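Local atomic coordinates of glucosamine--fructose-6-phosphate aminotransferase [isomerizing] (Francisella tularensis subsp. tularensis, PDB entry 3TBF), a protein that probably catalyses, through this C-terminal isomerase domain, formation of glucosamine 6-phosphate from fructose 6-phosphate and glutamine-derived ammonia. Residues V157-V161 with D358-P362. Residues are numbered along the deposited sequence; the frame is centred on the assembly and turned at random.
Sequences VEIGV and DVDQP
Gly-160 and Asp-360 form a single antiparallel bridge, a non-hydrogen-bonded pair with their CA atoms 4.3 Å apart, and illustrate how two irregular loops can be joined by very few bonds. Backbone hydrogen bonds flank the pair: Val-161 N gives to Val-359 O at 2.8 Å, and Gln-361 N to Ile-159 O at 2.9 Å. A third comes from a side chain. With CG of Gln-361 set beside its backbone N (chi1 -56°) and the chain extended beyond, its amide end runs alongside the other loop, past Ile-159 O, and NE2 donates to Gly-160 O at 2.7 Å. That bond is almost straight (173°) and lies in the plane of the Gln-361 amide, yet it approaches from above the carbonyl plane of Gly-160. Packing is tight here, Gln-361 CG sitting 3.0 Å from Ile-159 O. Val-161 wedges CG2 against the opposing backbone, 3.2 Å from Asp-360 O.

Opposite the Gln-361 chain, helix 13-19 ties both loops together: Glu-17 receives the N-H groups of Ile-159 and Gly-160, while the Asp-360 carboxylate takes those of Tyr-13 and Met-14. The side away from the helix is looser: Asp-358 barely touches the other loop, and Gln-361, though bonded, remains exposed. The bridge joins the loop after strand 149-152 to the tail after helix 335-355, within the paired SIS folds characteristic of the glucosamine-6-phosphate synthase isomerase domain.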
# COMPACT_ATOMS: atom_id res chain seq x y z
N VAL A 157 2.74 -29.13 -0.20
CA VAL A 157 3.93 -28.50 -0.77
C VAL A 157 3.58 -27.80 -2.07
O VAL A 157 2.71 -28.30 -2.81
CB VAL A 157 5.00 -29.60 -1.08
CG1 VAL A 157 6.30 -28.97 -1.54
CG2 VAL A 157 5.22 -30.53 0.14
N GLU A 158 4.27 -26.71 -2.37
CA GLU A 158 4.12 -25.97 -3.64
C GLU A 158 5.36 -25.98 -4.57
O GLU A 158 6.45 -25.62 -4.15
CB GLU A 158 3.78 -24.49 -3.37
CG GLU A 158 2.32 -24.24 -3.02
CD GLU A 158 1.96 -22.76 -2.92
OE1 GLU A 158 2.89 -21.90 -2.91
OE2 GLU A 158 0.75 -22.44 -2.86
N ILE A 159 5.18 -26.39 -5.82
CA ILE A 159 6.23 -26.33 -6.83
C ILE A 159 5.94 -25.24 -7.88
O ILE A 159 6.82 -24.84 -8.62
CB ILE A 159 6.44 -27.76 -7.44
CG1 ILE A 159 7.07 -28.68 -6.39
CG2 ILE A 159 7.32 -27.74 -8.72
CD1 ILE A 159 7.09 -30.12 -6.77
N GLY A 160 4.72 -24.71 -7.91
CA GLY A 160 4.40 -23.61 -8.82
C GLY A 160 5.25 -22.39 -8.50
O GLY A 160 5.56 -22.13 -7.35
N VAL A 161 5.64 -21.67 -9.53
CA VAL A 161 6.40 -20.45 -9.32
C VAL A 161 5.54 -19.53 -8.41
O VAL A 161 6.03 -19.03 -7.39
CB VAL A 161 6.78 -19.71 -10.66
CG1 VAL A 161 7.38 -18.33 -10.36
CG2 VAL A 161 7.75 -20.54 -11.47
N ASP A 358 7.46 -19.67 -17.70
CA ASP A 358 7.56 -20.89 -16.88
C ASP A 358 6.48 -20.79 -15.84
O ASP A 358 6.28 -19.73 -15.22
CB ASP A 358 8.94 -20.98 -16.16
CG ASP A 358 10.05 -21.53 -17.07
OD1 ASP A 358 9.74 -22.34 -17.99
OD2 ASP A 358 11.23 -21.14 -16.86
N VAL A 359 5.75 -21.87 -15.62
CA VAL A 359 4.80 -21.81 -14.53
C VAL A 359 5.33 -22.57 -13.33
O VAL A 359 5.02 -22.24 -12.22
CB VAL A 359 3.39 -22.21 -14.95
CG1 VAL A 359 2.82 -21.10 -15.82
CG2 VAL A 359 3.39 -23.56 -15.66
N ASP A 360 6.16 -23.56 -13.56
CA ASP A 360 6.67 -24.34 -12.45
C ASP A 360 8.09 -23.89 -12.08
O ASP A 360 8.78 -23.26 -12.88
CB ASP A 360 6.64 -25.82 -12.83
CG ASP A 360 5.21 -26.41 -12.84
OD1 ASP A 360 4.28 -25.85 -12.19
OD2 ASP A 360 5.04 -27.47 -13.50
N GLN A 361 8.49 -24.18 -10.84
CA GLN A 361 9.86 -23.94 -10.40
C GLN A 361 10.73 -25.09 -10.91
O GLN A 361 10.22 -26.14 -11.34
CB GLN A 361 9.96 -23.86 -8.87
CG GLN A 361 9.06 -22.83 -8.16
CD GLN A 361 8.99 -23.07 -6.63
OE1 GLN A 361 10.01 -23.39 -6.01
NE2 GLN A 361 7.80 -22.94 -6.04
N PRO A 362 12.05 -24.89 -10.91
CA PRO A 362 13.01 -25.98 -11.08
C PRO A 362 12.98 -27.04 -9.96
O PRO A 362 13.40 -28.18 -10.19
CB PRO A 362 14.35 -25.26 -11.07
CG PRO A 362 14.05 -23.80 -11.33
CD PRO A 362 12.57 -23.63 -11.43